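Local structure of extracellular endo-alpha-(1->5)-L-arabinanase 1 (Bacillus subtilis, 1UV4) at residues T98-L103 with E117-R122; W145-S150 with P187-Q192; I215-S220 with G239-D244. The protein cleaves internal alpha-1,5-L-arabinofuranosidic linkages of linear and branched arabinan, using one bound calcium ion per subunit, during plant cell-wall degradation. All blocks are in the same frame, centred on the assembly; numbering follows the deposited sequence. Where two conformers were deposited one is given.

Interaction 1. Residues T98-L103 with E117-R122; sequences TSAIGL and EGLVIR
Glu117 N donates to Leu103 O at 2.9 Å, and its aliphatic part runs alongside the Leu103 side chain, Glu117 CB lying 3.8 Å from Leu103 CG. A bend at chi2 (-82°) carries the carboxylate off, and OE2 bonds to Ser105 OG. Gly118 shares Leu103 as partner in a classic beta bulge, though the bond from Leu103 N to Gly118 O is long and bent; the positive phi of Gly118 (84°) suits a residue without CB. Leu119 starts away from the hairpin, yet its CD1 comes back to 3.9 Å from Ala100 CB, whose methyl is small enough to admit it.

At Val120 the chain turns a corner, and Val120 and Ile121 are both set opposite Ile101 in a second classic bulge. Val120 N gives its proton to Ile101 O at 2.8 Å, while Ile101 N meets Ile121 O in an almost straight bond (179°). The branch CG2 of Val120 packs 3.5 Å from Leu103 CB. Ile121 lies beside Ile101, CG2 to CD1. Arg122 adds CB, 3.3 Å from Ser99 O.

Main-chain atoms alone supply the polar bonds between these third and edge strands of a propeller blade, leaving Ile101, Val120 and Ile121 to pack on Leu146 and Phe148.

Interaction 2. Residues W145-S150 with P187-Q192; sequences WLAFGS and PTLTYQ
Pro187 rests its ring on the backbone of strand 144-148, with CG, in a C-gamma endo ring, as its leading atom. Pro187 CG lies 3.7 Å from Phe148 N and 3.9 Å from Ala147 CB, and so covers the peptide between Ala147 and Phe148. Farther along the ring, Pro187 CD comes within 4.0 Å of Gly149 O. Ala147 points at the other strand, and its single methyl leaves the proline ring room to reach the backbone. Leu189 CD2 is a looser and doubtful neighbour of Ala147 CB, since Leu189 has two conformers. The contact is carbon packing without polar bonds: the two strand axes approach to 6.8 Å at 149°, too far apart to pair as one sheet. Proline suits this place because it has no N-H to bury and offers a compact, rigid apolar ring.

The second shell is polar. Glu135, a calcium-site residue with Asp77 and Asp257, uses OE2 to accept from Leu189 N and to hydrogen-bond with Thr188 OG1, which is also hydrogen-bonded to Asp257 OD1; the backbone of Glu135 pairs with that of Ala147. The packing therefore lies just beside the metal site, Pro187 being about 6 Å by its side chain from a bound calcium ion and about 4 Å from the side chain of Asp133, inferred to tune the proton donor Glu185. Gly149 takes a phi of 137°, natural for glycine, on the way to Ser150, a probable substrate-binding residue.

Strands 144-148 and 184-192 belong to successive blades of the five-bladed beta-propeller of this glycosidase family, and 184-192 is the first strand, at one edge of its own sheet, on the side near the calcium site. Leu198 of strand 195-203 packs against Pro187, and on the other blade Ile155 of strand 155-160 touches it.

Interaction 3. Residues I215-S220 with G239-D244; sequences IAYGRS and GGTILD. With EDO (1,2-ethanediol), chain E.
Ile215, Ala216 and Tyr217 pair with Thr241 to Asp244 in an antiparallel arrangement that adds the outermost strand, 241-244, to strand 212-220 in a blade of the five-bladed propeller. Tyr217 and Thr241 bond twice through their backbones, Tyr217 N to Thr241 O at 2.8 Å and Thr241 N to Tyr217 O at 2.9 Å. At the other end Leu243 and Asp244 sit opposite Ile215 in a classic beta bulge, with Ile215 N to Asp244 O nearly straight (168°).

Tyr217 holds CG between its backbone N and carbonyl carbon (chi1 64°), which lays the ring across Thr241: Thr241 CB sits 3.9 Å from the ring centroid, 20° off the normal, a CH-pi contact over one face. Threonine suits the site, its OG1 bonded to Lys230 N while its carbons cover the ring. The side chains of Leu243 and Tyr217 cross at about a right angle, Leu243 CB 3.9 Å from Tyr217 CE2. The small methyl of Ala216 packs 3.8 Å from Ile242 CD1.

A water links Tyr217 OH to Ile242 O. Asp244 OD2 also bonds Tyr293 OH. A 1,2-ethanediol, probably from the crystallisation liquor, donates O2 to Asp244 OD1 (2.8 Å) and O1 to Asp244 OD2 (2.6 Å).

How the interactions relate
Interactions 1 and 3 are the same kind of join in different blades: each pairs the third strand with the fourth through backbone bonds, with two classic bulges in interaction 1 and one in interaction 3, is partly buried, and lies on the opposite side of the chain's centre from the other. Interaction 2 is fully buried, nearer that centre, and joins two blades by apolar packing flanked by calcium-site carboxylates, where the other two rely on backbone-bonded strand pairing. It touches interaction 1, where Ile101 CD1 meets Phe148 CB at 3.6 Å and Val120 CG1 meets Leu146 CD2. With interaction 3 it shares a sheet, 187-192 on the first strand and 239-244 on the last, without touching.

Interaction 1. Residues T98-L103 with E117-R122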
loop_
_atom_site.group_PDB
_atom_site.type_symbol
_atom_site.label_atom_id
_atom_site.label_comp_id
_atom_site.label_asym_id
_atom_site.label_seq_id
_atom_site.Cartn_x
_atom_site.Cartn_y
_atom_site.Cartn_z
ATOM N N THR A 98 -1.236 -11.377 13.628
ATOM C CA THR A 98 -0.093 -11.023 14.441
ATOM C C THR A 98 0.985 -10.480 13.499
ATOM O O THR A 98 1.662 -11.230 12.805
ATOM C CB THR A 98 0.375 -12.216 15.221
ATOM O OG1 THR A 98 -0.684 -12.662 16.078
ATOM C CG2 THR A 98 1.505 -11.821 16.159
ATOM N N SER A 99 1.103 -9.157 13.502
ATOM C CA SER A 99 1.838 -8.408 12.494
ATOM C C SER A 99 2.362 -7.104 13.039
ATOM O O SER A 99 1.935 -6.633 14.075
ATOM C CB SER A 99 0.937 -8.086 11.289
ATOM O OG SER A 99 0.295 -9.207 10.750
ATOM N N ALA A 100 3.320 -6.508 12.330
ATOM C CA ALA A 100 3.813 -5.190 12.732
ATOM C C ALA A 100 4.179 -4.378 11.524
ATOM O O ALA A 100 4.597 -4.910 10.504
ATOM C CB ALA A 100 5.024 -5.309 13.626
ATOM N N ILE A 101 4.006 -3.076 11.644
ATOM C CA ILE A 101 4.515 -2.140 10.647
ATOM C C ILE A 101 5.743 -1.495 11.247
ATOM O O ILE A 101 5.712 -0.998 12.371
ATOM C CB ILE A 101 3.442 -1.061 10.235
ATOM C CG1 ILE A 101 2.318 -1.704 9.446
ATOM C CG2 ILE A 101 4.068 0.111 9.475
ATOM C CD1 ILE A 101 1.031 -0.918 9.427
ATOM N N GLY A 102 6.835 -1.526 10.473
ATOM C CA GLY A 102 8.083 -0.876 10.847
ATOM C C GLY A 102 8.342 0.320 9.940
ATOM O O GLY A 102 7.651 0.552 8.942
ATOM N N LEU A 103 9.325 1.088 10.323
ATOM C CA LEU A 103 9.730 2.313 9.597
ATOM C C LEU A 103 11.232 2.351 9.477
ATOM O O LEU A 103 11.957 2.130 10.471
ATOM C CB LEU A 103 9.284 3.578 10.357
ATOM C CG LEU A 103 9.671 4.933 9.768
ATOM C CD1 LEU A 103 9.040 5.139 8.446
ATOM C CD2 LEU A 103 9.271 6.077 10.772
ATOM N N GLU A 117 14.131 2.846 12.235
ATOM C CA GLU A 117 13.365 3.704 13.133
ATOM C C GLU A 117 12.424 2.962 14.063
ATOM O O GLU A 117 11.823 3.566 14.963
ATOM C CB GLU A 117 12.537 4.708 12.316
ATOM C CG GLU A 117 13.361 5.584 11.360
ATOM C CD GLU A 117 14.014 6.790 11.992
ATOM O OE1 GLU A 117 13.773 7.064 13.213
ATOM O OE2 GLU A 117 14.857 7.442 11.278
ATOM N N GLY A 118 12.376 1.650 13.919
ATOM C CA GLY A 118 11.619 0.826 14.839
ATOM C C GLY A 118 10.143 0.698 14.543
ATOM O O GLY A 118 9.622 0.923 13.443
ATOM N N LEU A 119 9.435 0.256 15.558
ATOM C CA LEU A 119 8.036 -0.091 15.461
ATOM C C LEU A 119 7.148 1.115 15.246
ATOM O O LEU A 119 7.337 2.115 15.925
ATOM C CB LEU A 119 7.597 -0.818 16.736
ATOM C CG LEU A 119 6.088 -1.150 16.883
ATOM C CD1 LEU A 119 5.726 -2.219 15.956
ATOM C CD2 LEU A 119 5.728 -1.521 18.317
ATOM N N VAL A 120 6.195 0.983 14.314
ATOM C CA VAL A 120 5.159 2.002 14.072
ATOM C C VAL A 120 3.863 1.623 14.829
ATOM O O VAL A 120 3.414 2.353 15.723
ATOM C CB VAL A 120 4.951 2.167 12.582
ATOM C CG1 VAL A 120 3.853 3.183 12.331
ATOM C CG2 VAL A 120 6.253 2.615 11.928
ATOM N N ILE A 121 3.333 0.445 14.511
ATOM C CA ILE A 121 2.144 -0.093 15.168
ATOM C C ILE A 121 2.134 -1.578 14.921
ATOM O O ILE A 121 2.601 -2.058 13.864
ATOM C CB ILE A 121 0.873 0.619 14.625
ATOM C CG1 ILE A 121 -0.375 0.292 15.456
ATOM C CG2 ILE A 121 0.691 0.340 13.139
ATOM C CD1 ILE A 121 -1.506 1.188 15.207
ATOM N N ARG A 122 1.577 -2.326 15.859
ATOM C CA ARG A 122 1.453 -3.775 15.698
ATOM C C ARG A 122 -0.009 -4.218 15.963
ATOM O O ARG A 122 -0.869 -3.443 16.459
ATOM C CB ARG A 122 2.504 -4.523 16.515
ATOM C CG ARG A 122 2.528 -4.222 17.981
ATOM C CD ARG A 122 1.381 -4.710 18.752
ATOM N NE ARG A 122 1.745 -4.648 20.180
ATOM C CZ ARG A 122 2.316 -5.616 20.884
ATOM N NH1 ARG A 122 2.560 -6.809 20.356
ATOM N NH2 ARG A 122 2.600 -5.386 22.158
#

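Interaction 2. Residues W145-S150 with P187-Q192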
loop_
_atom_site.group_PDB
_atom_site.type_symbol
_atom_site.label_atom_id
_atom_site.label_comp_id
_atom_site.label_asym_id
_atom_site.label_seq_id
_atom_site.Cartn_x
_atom_site.Cartn_y
_atom_site.Cartn_z
ATOM N N TRP A 145 -0.181 11.416 8.223
ATOM C CA TRP A 145 -1.099 10.432 8.762
ATOM C C TRP A 145 -0.740 9.088 8.127
ATOM O O TRP A 145 -0.163 9.018 7.042
ATOM C CB TRP A 145 -2.547 10.763 8.374
ATOM C CG TRP A 145 -3.146 11.967 8.998
ATOM C CD1 TRP A 145 -2.828 13.249 8.772
ATOM C CD2 TRP A 145 -4.250 11.980 9.921
ATOM N NE1 TRP A 145 -3.628 14.089 9.509
ATOM C CE2 TRP A 145 -4.528 13.324 10.217
ATOM C CE3 TRP A 145 -5.037 10.972 10.528
ATOM C CZ2 TRP A 145 -5.535 13.705 11.115
ATOM C CZ3 TRP A 145 -6.062 11.363 11.371
ATOM C CH2 TRP A 145 -6.282 12.714 11.672
ATOM N N LEU A 146 -1.134 8.032 8.808
ATOM C CA LEU A 146 -0.869 6.653 8.316
ATOM C C LEU A 146 -2.168 5.857 8.231
ATOM O O LEU A 146 -2.899 5.756 9.218
ATOM C CB LEU A 146 0.087 5.914 9.257
ATOM C CG LEU A 146 0.574 4.521 8.774
ATOM C CD1 LEU A 146 1.629 4.661 7.725
ATOM C CD2 LEU A 146 1.047 3.689 10.015
ATOM N N ALA A 147 -2.442 5.313 7.049
ATOM C CA ALA A 147 -3.533 4.332 6.892
ATOM C C ALA A 147 -2.918 2.940 6.761
ATOM O O ALA A 147 -1.772 2.760 6.364
ATOM C CB ALA A 147 -4.365 4.665 5.717
ATOM N N PHE A 148 -3.681 1.938 7.159
ATOM C CA PHE A 148 -3.243 0.551 7.028
ATOM C C PHE A 148 -4.417 -0.386 7.188
ATOM O O PHE A 148 -5.507 -0.014 7.516
ATOM C CB PHE A 148 -2.135 0.210 8.038
ATOM C CG PHE A 148 -2.602 0.194 9.477
ATOM C CD1 PHE A 148 -2.554 1.351 10.235
ATOM C CD2 PHE A 148 -3.132 -0.950 10.042
ATOM C CE1 PHE A 148 -2.976 1.349 11.516
ATOM C CE2 PHE A 148 -3.577 -0.952 11.356
ATOM C CZ PHE A 148 -3.491 0.206 12.094
ATOM N N GLY A 149 -4.166 -1.641 6.893
ATOM C CA GLY A 149 -5.092 -2.733 7.181
ATOM C C GLY A 149 -5.265 -3.766 6.091
ATOM O O GLY A 149 -4.960 -3.561 4.924
ATOM N N SER A 150 -5.826 -4.897 6.502
ATOM C CA SER A 150 -6.130 -6.042 5.670
ATOM C C SER A 150 -7.001 -6.996 6.464
ATOM O O SER A 150 -6.570 -7.514 7.504
ATOM C CB SER A 150 -4.850 -6.746 5.287
ATOM O OG SER A 150 -5.099 -7.886 4.480
ATOM N N PRO A 187 -4.727 0.178 1.567
ATOM C CA PRO A 187 -5.191 1.537 1.301
ATOM C C PRO A 187 -4.154 2.430 0.610
ATOM O O PRO A 187 -2.963 2.299 0.772
ATOM C CB PRO A 187 -5.483 2.065 2.697
ATOM C CG PRO A 187 -4.483 1.371 3.552
ATOM C CD PRO A 187 -4.476 -0.054 2.999
ATOM N N THR A 188 -4.711 3.386 -0.154
ATOM C CA THR A 188 -3.970 4.547 -0.626
ATOM C C THR A 188 -4.879 5.760 -0.485
ATOM O O THR A 188 -6.058 5.663 -0.673
ATOM C CB THR A 188 -3.438 4.342 -2.094
ATOM O OG1 THR A 188 -2.574 5.448 -2.441
ATOM C CG2 THR A 188 -4.517 4.338 -3.117
ATOM N N LEU A 189 -4.317 6.880 -0.052
ATOM C CA LEU A 189 -5.096 8.032 0.360
ATOM C C LEU A 189 -4.395 9.288 -0.062
ATOM O O LEU A 189 -3.209 9.428 0.209
ATOM C CB LEU A 189 -5.258 7.962 1.896
ATOM C CG LEU A 189 -6.410 8.581 2.716
ATOM C CD1 LEU A 189 -7.591 8.955 1.910
ATOM C CD2 LEU A 189 -6.826 7.781 3.967
ATOM N N THR A 190 -5.135 10.217 -0.685
ATOM C CA THR A 190 -4.583 11.476 -1.158
ATOM C C THR A 190 -5.622 12.566 -1.004
ATOM O O THR A 190 -6.822 12.282 -0.983
ATOM C CB THR A 190 -4.139 11.331 -2.636
ATOM O OG1 THR A 190 -3.445 12.525 -3.082
ATOM C CG2 THR A 190 -5.326 11.190 -3.591
ATOM N N TYR A 191 -5.154 13.808 -0.898
ATOM C CA TYR A 191 -6.029 14.972 -0.841
ATOM C C TYR A 191 -5.901 15.754 -2.159
ATOM O O TYR A 191 -4.800 16.199 -2.521
ATOM C CB TYR A 191 -5.634 15.810 0.369
ATOM C CG TYR A 191 -6.451 17.056 0.553
ATOM C CD1 TYR A 191 -7.756 16.985 1.021
ATOM C CD2 TYR A 191 -5.917 18.286 0.225
ATOM C CE1 TYR A 191 -8.521 18.151 1.182
ATOM C CE2 TYR A 191 -6.652 19.434 0.333
ATOM C CZ TYR A 191 -7.941 19.366 0.842
ATOM O OH TYR A 191 -8.633 20.558 0.953
ATOM N N GLN A 192 -7.021 15.895 -2.884
ATOM C CA GLN A 192 -7.042 16.592 -4.177
ATOM C C GLN A 192 -8.336 17.374 -4.263
ATOM O O GLN A 192 -9.396 16.823 -3.970
ATOM C CB GLN A 192 -7.039 15.591 -5.343
ATOM C CG GLN A 192 -5.910 14.631 -5.328
ATOM C CD GLN A 192 -4.583 15.278 -5.662
ATOM O OE1 GLN A 192 -4.521 16.232 -6.459
ATOM N NE2 GLN A 192 -3.519 14.790 -5.036
#

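Interaction 3. Residues I215-S220 with G239-D244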
loop_
_atom_site.group_PDB
_atom_site.type_symbol
_atom_site.label_atom_id
_atom_site.label_comp_id
_atom_site.label_asym_id
_atom_site.label_seq_id
_atom_site.Cartn_x
_atom_site.Cartn_y
_atom_site.Cartn_z
ATOM N N ILE A 215 -10.090 -2.721 -7.604
ATOM C CA ILE A 215 -9.712 -1.468 -6.965
ATOM C C ILE A 215 -10.971 -0.629 -6.798
ATOM O O ILE A 215 -11.649 -0.402 -7.774
ATOM C CB ILE A 215 -8.672 -0.711 -7.769
ATOM C CG1 ILE A 215 -7.392 -1.524 -7.860
ATOM C CG2 ILE A 215 -8.384 0.638 -7.207
ATOM C CD1 ILE A 215 -6.403 -1.018 -8.824
ATOM N N ALA A 216 -11.244 -0.172 -5.578
ATOM C CA ALA A 216 -12.479 0.551 -5.213
ATOM C C ALA A 216 -12.140 1.881 -4.546
ATOM O O ALA A 216 -11.150 1.948 -3.866
ATOM C CB ALA A 216 -13.343 -0.282 -4.302
ATOM N N TYR A 217 -13.015 2.891 -4.704
ATOM C CA TYR A 217 -12.718 4.220 -4.148
ATOM C C TYR A 217 -13.902 4.964 -3.570
ATOM O O TYR A 217 -15.066 4.672 -3.848
ATOM C CB TYR A 217 -11.984 5.079 -5.165
ATOM C CG TYR A 217 -12.763 5.394 -6.399
ATOM C CD1 TYR A 217 -13.712 6.416 -6.426
ATOM C CD2 TYR A 217 -12.572 4.665 -7.576
ATOM C CE1 TYR A 217 -14.424 6.711 -7.571
ATOM C CE2 TYR A 217 -13.275 4.930 -8.697
ATOM C CZ TYR A 217 -14.194 5.959 -8.734
ATOM O OH TYR A 217 -14.896 6.228 -9.893
ATOM N N GLY A 218 -13.584 5.941 -2.735
ATOM C CA GLY A 218 -14.590 6.826 -2.165
ATOM C C GLY A 218 -13.922 8.131 -1.775
ATOM O O GLY A 218 -12.686 8.266 -1.836
ATOM N N ARG A 219 -14.708 9.107 -1.356
ATOM C CA ARG A 219 -14.174 10.444 -1.003
ATOM C C ARG A 219 -14.847 11.000 0.254
ATOM O O ARG A 219 -16.022 10.695 0.535
ATOM C CB ARG A 219 -14.319 11.440 -2.154
ATOM C CG ARG A 219 -15.726 11.983 -2.405
ATOM C CD ARG A 219 -15.881 12.794 -3.664
ATOM N NE ARG A 219 -17.232 13.370 -3.758
ATOM C CZ ARG A 219 -17.653 14.134 -4.764
ATOM N NH1 ARG A 219 -16.841 14.440 -5.766
ATOM N NH2 ARG A 219 -18.879 14.596 -4.756
ATOM N N SER A 220 -14.173 11.940 0.890
ATOM C CA SER A 220 -14.649 12.504 2.128
ATOM C C SER A 220 -14.092 13.921 2.306
ATOM O O SER A 220 -12.964 14.185 1.974
ATOM C CB SER A 220 -14.229 11.635 3.288
ATOM O OG SER A 220 -14.642 12.222 4.516
ATOM N N GLY A 239 -19.071 -0.004 0.858
ATOM C CA GLY A 239 -19.095 0.870 -0.312
ATOM C C GLY A 239 -17.723 1.019 -0.970
ATOM O O GLY A 239 -16.673 0.673 -0.420
ATOM N N GLY A 240 -17.742 1.591 -2.162
ATOM C CA GLY A 240 -16.543 1.780 -2.968
ATOM C C GLY A 240 -16.890 1.568 -4.427
ATOM O O GLY A 240 -17.441 0.536 -4.840
ATOM N N THR A 241 -16.626 2.599 -5.234
ATOM C CA THR A 241 -16.858 2.552 -6.650
ATOM C C THR A 241 -15.666 1.877 -7.290
ATOM O O THR A 241 -14.551 2.113 -6.887
ATOM C CB THR A 241 -17.039 4.007 -7.184
ATOM O OG1 THR A 241 -18.216 4.595 -6.609
ATOM C CG2 THR A 241 -17.246 4.045 -8.667
ATOM N N ILE A 242 -15.907 1.054 -8.308
ATOM C CA ILE A 242 -14.872 0.233 -8.897
ATOM C C ILE A 242 -14.200 1.016 -10.007
ATOM O O ILE A 242 -14.812 1.364 -11.042
ATOM C CB ILE A 242 -15.425 -1.120 -9.390
ATOM C CG1 ILE A 242 -16.177 -1.891 -8.247
ATOM C CG2 ILE A 242 -14.310 -1.921 -10.032
ATOM C CD1 ILE A 242 -15.444 -2.064 -6.972
ATOM N N LEU A 243 -12.923 1.261 -9.778
ATOM C CA LEU A 243 -12.019 1.813 -10.778
ATOM C C LEU A 243 -11.568 0.785 -11.787
ATOM O O LEU A 243 -11.453 1.081 -12.976
ATOM C CB LEU A 243 -10.773 2.366 -10.111
ATOM C CG LEU A 243 -9.777 3.096 -11.038
ATOM C CD1 LEU A 243 -10.400 4.362 -11.625
ATOM C CD2 LEU A 243 -8.520 3.363 -10.295
ATOM N N ASP A 244 -11.331 -0.441 -11.320
ATOM C CA ASP A 244 -10.643 -1.423 -12.159
ATOM C C ASP A 244 -10.957 -2.790 -11.622
ATOM O O ASP A 244 -10.722 -3.069 -10.449
ATOM C CB ASP A 244 -9.155 -1.132 -12.031
ATOM C CG ASP A 244 -8.259 -1.883 -13.016
ATOM O OD1 ASP A 244 -8.664 -2.869 -13.663
ATOM O OD2 ASP A 244 -7.074 -1.495 -13.205
HETATM C C1 EDO E . -5.679 -4.183 -15.037
HETATM O O1 EDO E . -5.296 -2.970 -14.401
HETATM C C2 EDO E . -6.328 -3.907 -16.370
HETATM O O2 EDO E . -7.695 -3.583 -16.191
HETATM O O HOH W 1 -14.505 4.345 -11.835
#